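PDB 6XN2: xylosidase, which probably hydrolyses xylo-oligosaccharides, releasing xylose, as a family 43 glycoside hydrolase. Local coordinates for residues 50-55 with 119-124; 62-67 with 87-92; 58-63 with 310-315; 128-133 with 144-149. All coordinates share one frame; numbering follows the deposited sequence.

Contact 1 of 4, residues 50-55 with 119-124; sequences DPSAHV and APDAAQ. With XYP (beta-D-xylopyranose), chain E.
Residues 50-55 and 119-124 run almost parallel, with their strand axes 7.0 Å apart at closest approach and 18° apart in direction, a spacing bridged by side chains and one water rather than by backbone pairing. At the sugar end, Asp50 CB rests on Ala119 CB at 3.4 Å. Asp50 CG lies beside its own backbone N (chi1 -42°), and the carboxylate passes the alanine methyl to reach the xylose, whose O4 donates to Asp50 OD2 at 2.6 Å. Ser65 OG also holds OD2. From the other segment, Ala119 N makes a longer bond of 3.3 Å to the sugar O3. One step along, Ser52 OG donates to Pro120 O at 2.9 Å, in the carbonyl plane, while a water donates to both Pro120 O and Asp50 O. Farther from the sugar, His54 presents NE2 edge-on to Asp121 OD1 at a very short 2.5 Å, the ring and carboxylate planes 37° apart, with Ala122 O over one ring face. Asp121 OD2 accepts from Val173 N. So short an N-to-O distance is consistent with a strongly polarised pair, while at the sugar O4 is held closely by one segment and O3 more loosely by the other.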
loop_
_atom_site.group_PDB
_atom_site.type_symbol
_atom_site.label_atom_id
_atom_site.label_comp_id
_atom_site.label_asym_id
_atom_site.label_seq_id
_atom_site.Cartn_x
_atom_site.Cartn_y
_atom_site.Cartn_z
ATOM N N ASP A 50 -5.619 -2.467 3.479
ATOM C CA ASP A 50 -4.709 -1.901 2.483
ATOM C C ASP A 50 -5.330 -0.786 1.638
ATOM O O ASP A 50 -5.398 -0.901 0.412
ATOM C CB ASP A 50 -4.224 -3.004 1.551
ATOM C CG ASP A 50 -3.871 -4.290 2.292
ATOM O OD1 ASP A 50 -3.188 -4.230 3.335
ATOM O OD2 ASP A 50 -4.280 -5.364 1.818
ATOM N N PRO A 51 -5.780 0.298 2.282
ATOM C CA PRO A 51 -6.535 1.294 1.510
ATOM C C PRO A 51 -5.660 2.132 0.577
ATOM O O PRO A 51 -4.684 2.726 1.026
ATOM C CB PRO A 51 -7.160 2.166 2.600
ATOM C CG PRO A 51 -6.180 2.091 3.729
ATOM C CD PRO A 51 -5.590 0.706 3.686
ATOM N N SER A 52 -6.036 2.239 -0.675
ATOM C CA SER A 52 -5.341 3.091 -1.603
ATOM C C SER A 52 -6.317 4.175 -2.008
ATOM O O SER A 52 -7.207 3.935 -2.740
ATOM C CB SER A 52 -4.872 2.299 -2.800
ATOM O OG SER A 52 -3.719 1.571 -2.528
ATOM N N ALA A 53 -6.096 5.376 -1.504
ATOM C CA ALA A 53 -7.040 6.481 -1.748
ATOM C C ALA A 53 -6.584 7.364 -2.896
ATOM O O ALA A 53 -5.427 7.702 -2.958
ATOM C CB ALA A 53 -7.211 7.286 -0.503
ATOM N N HIS A 54 -7.531 7.709 -3.757
ATOM C CA HIS A 54 -7.238 8.603 -4.896
ATOM C C HIS A 54 -8.392 9.583 -5.087
ATOM O O HIS A 54 -9.487 9.249 -4.759
ATOM C CB HIS A 54 -7.082 7.779 -6.167
ATOM C CG HIS A 54 -5.862 6.939 -6.191
ATOM N ND1 HIS A 54 -4.729 7.335 -6.803
ATOM C CD2 HIS A 54 -5.608 5.724 -5.694
ATOM C CE1 HIS A 54 -3.825 6.412 -6.674
ATOM N NE2 HIS A 54 -4.329 5.430 -5.995
ATOM N N VAL A 55 -8.085 10.759 -5.601
ATOM C CA VAL A 55 -9.141 11.730 -5.964
ATOM C C VAL A 55 -9.280 11.634 -7.477
ATOM O O VAL A 55 -8.390 12.082 -8.165
ATOM C CB VAL A 55 -8.821 13.165 -5.539
ATOM C CG1 VAL A 55 -9.793 14.121 -6.186
ATOM C CG2 VAL A 55 -8.854 13.319 -4.038
ATOM N N ALA A 119 -3.330 -6.371 -1.629
ATOM C CA ALA A 119 -3.309 -4.924 -1.708
ATOM C C ALA A 119 -3.231 -4.262 -3.079
ATOM O O ALA A 119 -2.217 -4.214 -3.640
ATOM C CB ALA A 119 -2.208 -4.403 -0.841
ATOM N N PRO A 120 -4.318 -3.657 -3.535
ATOM C CA PRO A 120 -4.311 -3.058 -4.858
ATOM C C PRO A 120 -4.169 -1.559 -4.905
ATOM O O PRO A 120 -4.100 -0.919 -3.908
ATOM C CB PRO A 120 -5.701 -3.393 -5.344
ATOM C CG PRO A 120 -6.513 -3.243 -4.134
ATOM C CD PRO A 120 -5.667 -3.682 -2.985
ATOM N N ASP A 121 -4.134 -1.024 -6.110
ATOM C CA ASP A 121 -4.092 0.422 -6.284
ATOM C C ASP A 121 -4.736 0.765 -7.616
ATOM O O ASP A 121 -5.075 -0.124 -8.399
ATOM C CB ASP A 121 -2.655 0.956 -6.219
ATOM C CG ASP A 121 -2.601 2.456 -5.943
ATOM O OD1 ASP A 121 -3.666 3.047 -5.657
ATOM O OD2 ASP A 121 -1.500 3.043 -6.010
ATOM N N ALA A 122 -4.915 2.050 -7.879
ATOM C CA ALA A 122 -5.555 2.460 -9.114
ATOM C C ALA A 122 -4.856 3.664 -9.713
ATOM O O ALA A 122 -4.129 4.380 -9.022
ATOM C CB ALA A 122 -7.027 2.761 -8.872
ATOM N N ALA A 123 -5.074 3.863 -11.009
ATOM C CA ALA A 123 -4.556 5.015 -11.726
ATOM C C ALA A 123 -5.507 5.386 -12.853
ATOM O O ALA A 123 -6.312 4.563 -13.293
ATOM C CB ALA A 123 -3.161 4.732 -12.281
ATOM N N GLN A 124 -5.416 6.628 -13.318
ATOM C CA GLN A 124 -6.202 7.060 -14.463
ATOM C C GLN A 124 -5.317 7.660 -15.541
ATOM O O GLN A 124 -4.324 8.330 -15.254
ATOM C CB GLN A 124 -7.268 8.075 -14.046
ATOM C CG GLN A 124 -8.381 7.502 -13.177
ATOM C CD GLN A 124 -9.567 8.439 -13.068
ATOM O OE1 GLN A 124 -9.405 9.655 -12.960
ATOM N NE2 GLN A 124 -10.769 7.880 -13.108
HETATM O O1 XYP E . 1.274 -8.997 4.012
HETATM C C1 XYP E . 0.089 -8.264 3.804
HETATM C C2 XYP E . 0.139 -7.666 2.413
HETATM C C3 XYP E . -1.204 -7.219 1.930
HETATM C C4 XYP E . -2.235 -8.304 2.159
HETATM C C5 XYP E . -2.232 -8.690 3.609
HETATM O O2 XYP E . 0.999 -6.539 2.331
HETATM O O3 XYP E . -0.974 -7.014 0.568
HETATM O O4 XYP E . -3.506 -7.825 1.853
HETATM O O5 XYP E . -0.971 -9.166 3.986
HETATM O O HOH W 1 -3.175 -1.024 -1.288
#

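Contact 2 of 4, residues 62-67 with 87-92; sequences IYPSHD and HVLRMA
Ile62 and Leu89 form an antiparallel hydrogen-bonded pair, and the firm half of this contact is built round them. Ile62 N donates to Leu89 O at 2.7 Å, and Leu89 N returns a nearly straight bond to Ile62 O at 2.9 Å. Their side chains share one face of the sheet, where Leu89 CD1 also reaches Pro64 CG at 3.9 Å and Ile337 of strand 336-342 packs against all three residues. Elsewhere Tyr63 and Val88 lie side by side and point the same way, with Val88 CG2 3.6 Å from Tyr63 CE2; the phenol oxygen is bonded to Pro152 O.

Two residues on, the pairing opens. Pro64 has no N-H to offer His87 O, and the strands diverge, their axes at 141°. Water fills the role of direct bonds: one molecule donates to Pro64 O and His87 O, each at 2.9 Å, and another donates to Pro64 O while accepting from His87 N. Beyond them, His66 CG stands opposite its backbone N (chi1 180°), which carries the ring to His87. These partly exposed rings meet obliquely, planes 81° apart and His66 ND1 3.7 Å from His87 CD2; each ND1 bonds to an aspartate, Asp85 for His66 and Asp100 for His87. Such a join within a four-stranded antiparallel meander is that of a blade in the five-bladed beta-propeller of family 43 enzymes.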
loop_
_atom_site.group_PDB
_atom_site.type_symbol
_atom_site.label_atom_id
_atom_site.label_comp_id
_atom_site.label_asym_id
_atom_site.label_seq_id
_atom_site.Cartn_x
_atom_site.Cartn_y
_atom_site.Cartn_z
ATOM N N ILE A 62 -11.611 4.877 -2.935
ATOM C CA ILE A 62 -10.695 4.034 -2.177
ATOM C C ILE A 62 -10.685 2.630 -2.762
ATOM O O ILE A 62 -11.743 2.050 -3.040
ATOM C CB ILE A 62 -11.080 3.976 -0.690
ATOM C CG1 ILE A 62 -11.293 5.388 -0.142
ATOM C CG2 ILE A 62 -10.021 3.226 0.104
ATOM C CD1 ILE A 62 -11.919 5.408 1.239
ATOM N N TYR A 63 -9.484 2.098 -2.969
ATOM C CA TYR A 63 -9.313 0.757 -3.510
ATOM C C TYR A 63 -8.611 -0.094 -2.460
ATOM O O TYR A 63 -7.381 -0.095 -2.367
ATOM C CB TYR A 63 -8.521 0.796 -4.826
ATOM C CG TYR A 63 -9.190 1.665 -5.873
ATOM C CD1 TYR A 63 -9.002 3.046 -5.886
ATOM C CD2 TYR A 63 -10.033 1.115 -6.830
ATOM C CE1 TYR A 63 -9.638 3.853 -6.833
ATOM C CE2 TYR A 63 -10.668 1.915 -7.781
ATOM C CZ TYR A 63 -10.470 3.280 -7.775
ATOM O OH TYR A 63 -11.103 4.080 -8.718
ATOM N N PRO A 64 -9.396 -0.785 -1.630
ATOM C CA PRO A 64 -8.842 -1.635 -0.575
ATOM C C PRO A 64 -8.885 -3.119 -0.947
ATOM O O PRO A 64 -9.499 -3.474 -1.961
ATOM C CB PRO A 64 -9.765 -1.339 0.606
ATOM C CG PRO A 64 -11.115 -1.128 -0.062
ATOM C CD PRO A 64 -10.851 -0.595 -1.468
ATOM N N SER A 65 -8.219 -3.961 -0.157
ATOM C CA SER A 65 -8.428 -5.405 -0.225
ATOM C C SER A 65 -9.733 -5.754 0.472
ATOM O O SER A 65 -10.271 -4.944 1.224
ATOM C CB SER A 65 -7.278 -6.166 0.430
ATOM O OG SER A 65 -6.058 -5.859 -0.206
ATOM N N HIS A 66 -10.224 -6.963 0.231
ATOM C CA HIS A 66 -11.490 -7.427 0.844
ATOM C C HIS A 66 -11.237 -8.716 1.609
ATOM O O HIS A 66 -11.205 -9.726 0.998
ATOM C CB HIS A 66 -12.571 -7.647 -0.208
ATOM C CG HIS A 66 -13.850 -8.117 0.390
ATOM N ND1 HIS A 66 -14.876 -8.611 -0.347
ATOM C CD2 HIS A 66 -14.269 -8.165 1.663
ATOM C CE1 HIS A 66 -15.861 -8.950 0.436
ATOM N NE2 HIS A 66 -15.516 -8.689 1.655
ATOM N N ASP A 67 -11.013 -8.612 2.904
ATOM C CA ASP A 67 -10.748 -9.747 3.754
ATOM C C ASP A 67 -11.986 -10.562 3.896
ATOM O O ASP A 67 -13.020 -10.040 4.124
ATOM C CB ASP A 67 -10.329 -9.281 5.142
ATOM C CG ASP A 67 -8.968 -8.694 5.177
ATOM O OD1 ASP A 67 -8.186 -8.978 4.295
ATOM O OD2 ASP A 67 -8.670 -7.981 6.107
ATOM N N HIS A 87 -13.523 -4.500 -3.970
ATOM C CA HIS A 87 -14.615 -3.515 -4.038
ATOM C C HIS A 87 -14.002 -2.136 -4.241
ATOM O O HIS A 87 -12.823 -1.982 -4.074
ATOM C CB HIS A 87 -15.416 -3.482 -2.746
ATOM C CG HIS A 87 -16.337 -4.627 -2.575
ATOM N ND1 HIS A 87 -17.656 -4.466 -2.318
ATOM C CD2 HIS A 87 -16.124 -5.942 -2.603
ATOM C CE1 HIS A 87 -18.214 -5.632 -2.204
ATOM N NE2 HIS A 87 -17.307 -6.536 -2.375
ATOM N N VAL A 88 -14.830 -1.180 -4.599
ATOM C CA VAL A 88 -14.397 0.193 -4.670
ATOM C C VAL A 88 -15.255 1.031 -3.731
ATOM O O VAL A 88 -16.409 0.887 -3.719
ATOM C CB VAL A 88 -14.434 0.752 -6.087
ATOM C CG1 VAL A 88 -14.022 2.191 -6.102
ATOM C CG2 VAL A 88 -13.519 -0.040 -6.968
ATOM N N LEU A 89 -14.653 1.871 -2.920
ATOM C CA LEU A 89 -15.394 2.729 -2.006
ATOM C C LEU A 89 -15.258 4.184 -2.436
ATOM O O LEU A 89 -14.288 4.551 -3.091
ATOM C CB LEU A 89 -14.895 2.545 -0.568
ATOM C CG LEU A 89 -14.724 1.099 -0.098
ATOM C CD1 LEU A 89 -14.074 1.031 1.292
ATOM C CD2 LEU A 89 -16.050 0.364 -0.093
ATOM N N ARG A 90 -16.229 5.015 -2.074
ATOM C CA ARG A 90 -16.166 6.421 -2.444
ATOM C C ARG A 90 -16.644 7.358 -1.334
ATOM O O ARG A 90 -17.608 7.065 -0.627
ATOM C CB ARG A 90 -16.986 6.670 -3.718
ATOM C CG ARG A 90 -17.029 8.134 -4.166
ATOM C CD ARG A 90 -17.758 8.287 -5.495
ATOM N NE ARG A 90 -19.152 7.870 -5.383
ATOM C CZ ARG A 90 -19.885 7.416 -6.394
ATOM N NH1 ARG A 90 -19.357 7.309 -7.607
ATOM N NH2 ARG A 90 -21.148 7.067 -6.187
ATOM N N MET A 91 -15.952 8.484 -1.193
ATOM C CA MET A 91 -16.479 9.624 -0.453
ATOM C C MET A 91 -16.713 10.739 -1.457
ATOM O O MET A 91 -15.762 11.245 -2.053
ATOM C CB MET A 91 -15.522 10.077 0.648
ATOM C CG MET A 91 -15.435 9.109 1.809
ATOM S SD MET A 91 -14.243 9.650 3.046
ATOM C CE MET A 91 -15.005 11.167 3.612
ATOM N N ALA A 92 -17.975 11.105 -1.656
ATOM C CA ALA A 92 -18.336 12.094 -2.669
ATOM C C ALA A 92 -17.722 13.460 -2.372
ATOM O O ALA A 92 -17.394 14.210 -3.289
ATOM C CB ALA A 92 -19.846 12.212 -2.780
HETATM O O HOH W 2 -10.009 -2.189 -4.544
HETATM O O HOH W 3 -12.151 -4.256 -1.585
#

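Contact 3 of 4, residues 58-63 with 310-315; sequences GALYIY and SICLFQ
Ser310 OG is gripped twice, by Pro51 O and by the N-H of Ala53, and so ties the start of strand 310-314 to strand 47-56; farther along, Cys312 and Phe314 reach past that strand to Leu60. Between residues 58-63 and 310-315 themselves there is no hydrogen bond. The strands run antiparallel at 161°, but their axes stay 8.6 Å apart, and the contact is one of apolar side chains.

Leu60 does most of the touching. Its CB sits over one face of the Phe314 ring, 3.8 Å from the centroid and 19° off the ring normal, a CH-pi contact displaced toward the rim beside CE2. Because CG stands anti to the backbone N (chi1 180°), the branched end is carried past the ring to Cys312, where CD1 meets SG at 3.8 Å. Here two sheets of the beta-propeller meet face to face: Leu60 belongs to the sheet that begins with strand 47-56, Cys312 and Phe314 to the edge strand of the three-stranded sheet 310-342. Phe321 of that second sheet also packs on Leu60, and Met91 of the neighbouring strand 85-91 touches it within its own sheet.

Toward the surface the seam thins. The Phe314 ring turns its edge to the exposed Gly58, whose O lies 4.1 Å from CE1, while Val55 and Pro94 also touch the phenylalanine side chain.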
loop_
_atom_site.group_PDB
_atom_site.type_symbol
_atom_site.label_atom_id
_atom_site.label_comp_id
_atom_site.label_asym_id
_atom_site.label_seq_id
_atom_site.Cartn_x
_atom_site.Cartn_y
_atom_site.Cartn_z
ATOM N N GLY A 58 -13.235 14.440 -9.176
ATOM C CA GLY A 58 -13.794 15.219 -8.108
ATOM C C GLY A 58 -14.220 14.544 -6.826
ATOM O O GLY A 58 -14.635 15.207 -5.913
ATOM N N ALA A 59 -14.152 13.237 -6.772
ATOM C CA ALA A 59 -14.512 12.495 -5.563
ATOM C C ALA A 59 -13.367 11.605 -5.099
ATOM O O ALA A 59 -12.456 11.292 -5.871
ATOM C CB ALA A 59 -15.769 11.666 -5.802
ATOM N N LEU A 60 -13.405 11.213 -3.831
ATOM C CA LEU A 60 -12.374 10.353 -3.272
ATOM C C LEU A 60 -12.779 8.898 -3.432
ATOM O O LEU A 60 -13.799 8.469 -2.889
ATOM C CB LEU A 60 -12.131 10.672 -1.798
ATOM C CG LEU A 60 -11.062 9.811 -1.111
ATOM C CD1 LEU A 60 -9.735 10.541 -1.082
ATOM C CD2 LEU A 60 -11.516 9.418 0.278
ATOM N N TYR A 61 -11.990 8.159 -4.208
ATOM C CA TYR A 61 -12.198 6.726 -4.396
ATOM C C TYR A 61 -11.168 5.939 -3.594
ATOM O O TYR A 61 -9.996 6.299 -3.560
ATOM C CB TYR A 61 -12.111 6.356 -5.880
ATOM C CG TYR A 61 -13.295 6.835 -6.671
ATOM C CD1 TYR A 61 -13.336 8.124 -7.190
ATOM C CD2 TYR A 61 -14.386 6.005 -6.894
ATOM C CE1 TYR A 61 -14.432 8.565 -7.912
ATOM C CE2 TYR A 61 -15.483 6.442 -7.620
ATOM C CZ TYR A 61 -15.502 7.719 -8.122
ATOM O OH TYR A 61 -16.605 8.147 -8.836
ATOM N N ILE A 62 -11.611 4.877 -2.935
ATOM C CA ILE A 62 -10.695 4.034 -2.177
ATOM C C ILE A 62 -10.685 2.630 -2.762
ATOM O O ILE A 62 -11.743 2.050 -3.040
ATOM C CB ILE A 62 -11.080 3.976 -0.690
ATOM C CG1 ILE A 62 -11.293 5.388 -0.142
ATOM C CG2 ILE A 62 -10.021 3.226 0.104
ATOM C CD1 ILE A 62 -11.919 5.408 1.239
ATOM N N TYR A 63 -9.484 2.098 -2.969
ATOM C CA TYR A 63 -9.313 0.757 -3.510
ATOM C C TYR A 63 -8.611 -0.094 -2.460
ATOM O O TYR A 63 -7.381 -0.095 -2.367
ATOM C CB TYR A 63 -8.521 0.796 -4.826
ATOM C CG TYR A 63 -9.190 1.665 -5.873
ATOM C CD1 TYR A 63 -9.002 3.046 -5.886
ATOM C CD2 TYR A 63 -10.033 1.115 -6.830
ATOM C CE1 TYR A 63 -9.638 3.853 -6.833
ATOM C CE2 TYR A 63 -10.668 1.915 -7.781
ATOM C CZ TYR A 63 -10.470 3.280 -7.775
ATOM O OH TYR A 63 -11.103 4.080 -8.718
ATOM N N SER A 310 -2.277 4.508 2.728
ATOM C CA SER A 310 -2.014 5.432 1.644
ATOM C C SER A 310 -2.117 6.852 2.183
ATOM O O SER A 310 -2.641 7.075 3.275
ATOM C CB SER A 310 -2.964 5.199 0.467
ATOM O OG SER A 310 -4.314 5.412 0.819
ATOM N N ILE A 311 -1.592 7.799 1.419
ATOM C CA ILE A 311 -1.644 9.208 1.781
ATOM C C ILE A 311 -2.196 10.001 0.606
ATOM O O ILE A 311 -1.672 9.932 -0.510
ATOM C CB ILE A 311 -0.258 9.739 2.177
ATOM C CG1 ILE A 311 0.220 9.074 3.470
ATOM C CG2 ILE A 311 -0.286 11.261 2.300
ATOM C CD1 ILE A 311 1.686 9.304 3.760
ATOM N N CYS A 312 -3.271 10.733 0.853
ATOM C CA CYS A 312 -3.973 11.371 -0.279
ATOM C C CYS A 312 -4.522 12.744 0.093
ATOM O O CYS A 312 -5.032 12.896 1.175
ATOM C CB CYS A 312 -5.149 10.482 -0.647
ATOM S SG CYS A 312 -6.134 11.088 -2.029
ATOM N N LEU A 313 -4.398 13.691 -0.818
ATOM C CA LEU A 313 -4.919 15.054 -0.604
ATOM C C LEU A 313 -6.343 15.121 -1.143
ATOM O O LEU A 313 -6.547 14.755 -2.277
ATOM C CB LEU A 313 -4.014 16.032 -1.345
ATOM C CG LEU A 313 -4.434 17.494 -1.305
ATOM C CD1 LEU A 313 -4.507 17.991 0.118
ATOM C CD2 LEU A 313 -3.470 18.333 -2.107
ATOM N N PHE A 314 -7.280 15.539 -0.304
ATOM C CA PHE A 314 -8.680 15.703 -0.682
ATOM C C PHE A 314 -9.119 17.110 -0.282
ATOM O O PHE A 314 -9.270 17.398 0.903
ATOM C CB PHE A 314 -9.558 14.652 0.000
ATOM C CG PHE A 314 -10.938 14.523 -0.590
ATOM C CD1 PHE A 314 -11.220 15.008 -1.857
ATOM C CD2 PHE A 314 -11.949 13.903 0.124
ATOM C CE1 PHE A 314 -12.490 14.879 -2.402
ATOM C CE2 PHE A 314 -13.220 13.774 -0.412
ATOM C CZ PHE A 314 -13.489 14.261 -1.675
ATOM N N GLN A 315 -9.285 17.988 -1.246
ATOM C CA GLN A 315 -9.643 19.360 -0.987
ATOM C C GLN A 315 -8.691 20.065 -0.001
ATOM O O GLN A 315 -7.528 20.237 -0.269
ATOM C CB GLN A 315 -11.132 19.513 -0.628
ATOM C CG GLN A 315 -12.074 19.046 -1.721
ATOM C CD GLN A 315 -13.546 19.323 -1.480
ATOM O OE1 GLN A 315 -13.910 19.995 -0.563
ATOM N NE2 GLN A 315 -14.378 18.800 -2.327
#

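Contact 4 of 4, residues 128-133 with 144-149; sequences KTYLYF and IGVAVG
Leu131 N donates to Ala147 O at 2.7 Å, and Ala147 N answers to Leu131 O at 2.9 Å, in the middle of a beta hairpin made of strands 128-136 and 142-149. The same reciprocal pattern recurs two residues away in both directions, between Thr129 and Gly149 and between Phe133 and Gly145, giving six backbone bonds in unbroken register. In the non-hydrogen-bonded pairs between them, CA-H groups approach carbonyls, as Tyr130 CA does Ala147 O at 3.3 Å. These are the second and third strands of a four-stranded sheet, one blade of the propeller.

On one face two tyrosines lie alongside two valines, each pair pointing the same way. Val146 CG2 is placed over the face of the Tyr132 ring, 3.8 Å from its centroid and 16° off the normal, and also reaches Tyr130 CB. Tyr132 OH is bonded to Met226 O. In the neighbouring pair, Tyr130 CE2 meets Val148 CG1 at 3.7 Å. The other face carries Leu131 and Ala147, packed against Val104 and Leu105 of strand 99-106.

Phe133 differs from the tyrosines: with chi1 at 64° its CG lies between backbone N and carbonyl carbon, and the ring folds back across to Gly145. Since glycine has no side chain there, the ring can settle over the backbone, CE1 just 3.6 Å from Gly145 C.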
loop_
_atom_site.group_PDB
_atom_site.type_symbol
_atom_site.label_atom_id
_atom_site.label_comp_id
_atom_site.label_asym_id
_atom_site.label_seq_id
_atom_site.Cartn_x
_atom_site.Cartn_y
_atom_site.Cartn_z
ATOM N N LYS A 128 -9.456 6.316 -18.975
ATOM C CA LYS A 128 -9.545 4.960 -18.458
ATOM C C LYS A 128 -9.113 4.946 -17.005
ATOM O O LYS A 128 -8.352 5.805 -16.577
ATOM C CB LYS A 128 -8.662 4.006 -19.263
ATOM C CG LYS A 128 -8.930 4.024 -20.772
ATOM C CD LYS A 128 -10.218 3.308 -21.103
ATOM C CE LYS A 128 -10.554 3.462 -22.577
ATOM N NZ LYS A 128 -11.771 2.671 -22.962
ATOM N N THR A 129 -9.549 3.958 -16.262
ATOM C CA THR A 129 -9.113 3.735 -14.905
ATOM C C THR A 129 -8.495 2.354 -14.895
ATOM O O THR A 129 -9.035 1.440 -15.428
ATOM C CB THR A 129 -10.246 3.788 -13.873
ATOM O OG1 THR A 129 -10.921 5.018 -13.963
ATOM C CG2 THR A 129 -9.710 3.639 -12.477
ATOM N N TYR A 130 -7.337 2.238 -14.293
ATOM C CA TYR A 130 -6.645 0.987 -14.223
ATOM C C TYR A 130 -6.554 0.494 -12.804
ATOM O O TYR A 130 -6.216 1.223 -11.975
ATOM C CB TYR A 130 -5.252 1.124 -14.814
ATOM C CG TYR A 130 -5.259 1.600 -16.233
ATOM C CD1 TYR A 130 -5.279 2.918 -16.524
ATOM C CD2 TYR A 130 -5.269 0.732 -17.262
ATOM C CE1 TYR A 130 -5.303 3.364 -17.819
ATOM C CE2 TYR A 130 -5.295 1.167 -18.559
ATOM C CZ TYR A 130 -5.312 2.483 -18.824
ATOM O OH TYR A 130 -5.340 2.925 -20.081
ATOM N N LEU A 131 -6.877 -0.766 -12.569
ATOM C CA LEU A 131 -6.788 -1.362 -11.257
ATOM C C LEU A 131 -5.593 -2.281 -11.208
ATOM O O LEU A 131 -5.567 -3.238 -11.871
ATOM C CB LEU A 131 -8.066 -2.108 -10.895
ATOM C CG LEU A 131 -8.189 -2.721 -9.504
ATOM C CD1 LEU A 131 -8.052 -1.679 -8.444
ATOM C CD2 LEU A 131 -9.500 -3.413 -9.319
ATOM N N TYR A 132 -4.585 -1.918 -10.444
ATOM C CA TYR A 132 -3.378 -2.726 -10.296
ATOM C C TYR A 132 -3.499 -3.607 -9.065
ATOM O O TYR A 132 -3.869 -3.124 -8.002
ATOM C CB TYR A 132 -2.137 -1.835 -10.187
ATOM C CG TYR A 132 -1.945 -0.967 -11.392
ATOM C CD1 TYR A 132 -2.645 0.226 -11.530
ATOM C CD2 TYR A 132 -1.076 -1.348 -12.409
ATOM C CE1 TYR A 132 -2.483 1.019 -12.649
ATOM C CE2 TYR A 132 -0.906 -0.563 -13.533
ATOM C CZ TYR A 132 -1.610 0.617 -13.647
ATOM O OH TYR A 132 -1.442 1.401 -14.759
ATOM N N PHE A 133 -3.189 -4.892 -9.201
ATOM C CA PHE A 133 -3.365 -5.817 -8.085
ATOM C C PHE A 133 -2.339 -6.942 -8.081
ATOM O O PHE A 133 -1.952 -7.444 -9.140
ATOM C CB PHE A 133 -4.780 -6.412 -8.114
ATOM C CG PHE A 133 -5.053 -7.263 -9.326
ATOM C CD1 PHE A 133 -5.411 -6.679 -10.528
ATOM C CD2 PHE A 133 -4.954 -8.644 -9.259
ATOM C CE1 PHE A 133 -5.657 -7.452 -11.649
ATOM C CE2 PHE A 133 -5.195 -9.424 -10.387
ATOM C CZ PHE A 133 -5.554 -8.829 -11.571
ATOM N N ILE A 144 2.027 -9.028 -10.401
ATOM C CA ILE A 144 1.114 -7.912 -10.391
ATOM C C ILE A 144 0.404 -7.846 -11.729
ATOM O O ILE A 144 1.047 -7.805 -12.775
ATOM C CB ILE A 144 1.856 -6.603 -10.100
ATOM C CG1 ILE A 144 2.378 -6.644 -8.666
ATOM C CG2 ILE A 144 0.931 -5.407 -10.310
ATOM C CD1 ILE A 144 3.307 -5.537 -8.348
ATOM N N GLY A 145 -0.925 -7.892 -11.686
ATOM C CA GLY A 145 -1.728 -7.767 -12.886
ATOM C C GLY A 145 -2.430 -6.425 -12.924
ATOM O O GLY A 145 -2.390 -5.664 -11.957
ATOM N N VAL A 146 -3.068 -6.120 -14.043
ATOM C CA VAL A 146 -3.844 -4.894 -14.131
ATOM C C VAL A 146 -5.199 -5.197 -14.785
ATOM O O VAL A 146 -5.337 -6.152 -15.559
ATOM C CB VAL A 146 -3.066 -3.779 -14.900
ATOM C CG1 VAL A 146 -2.868 -4.159 -16.362
ATOM C CG2 VAL A 146 -3.765 -2.423 -14.774
ATOM N N ALA A 147 -6.201 -4.398 -14.435
ATOM C CA ALA A 147 -7.536 -4.508 -15.005
ATOM C C ALA A 147 -8.012 -3.127 -15.449
ATOM O O ALA A 147 -7.706 -2.122 -14.806
ATOM C CB ALA A 147 -8.490 -5.117 -13.999
ATOM N N VAL A 148 -8.743 -3.072 -16.556
ATOM C CA VAL A 148 -9.101 -1.791 -17.155
ATOM C C VAL A 148 -10.613 -1.536 -17.119
ATOM O O VAL A 148 -11.415 -2.448 -17.332
ATOM C CB VAL A 148 -8.595 -1.710 -18.612
ATOM C CG1 VAL A 148 -8.628 -0.274 -19.118
ATOM C CG2 VAL A 148 -7.175 -2.271 -18.702
ATOM N N GLY A 149 -10.971 -0.297 -16.881
ATOM C CA GLY A 149 -12.337 0.147 -16.849
ATOM C C GLY A 149 -12.493 1.527 -17.430
ATOM O O GLY A 149 -11.550 2.212 -17.648
#

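In the fold
Contact 1 is the part nearest the substrate, since Asp50 and Ala119 both bind the xylose. Contact 2, its centre about 8 Å from that of contact 1, meets it at Ser65, whose OG lies 2.7 Å from Asp50 OD2. Contacts 2 and 3 share Ile62 and Tyr63: one joins strand 59-67 to its neighbour within a sheet, the other packs the same strand on a separate sheet. Contact 4 continues the sheet entered by 119-124, Tyr132 N bonding to Asp121 O at 2.8 Å, and its Phe133 side chain stays about 9 Å from the nearest xylose atom. Tyr63 CD2 touches Leu131 CD1 at 3.8 Å, linking the first two blades.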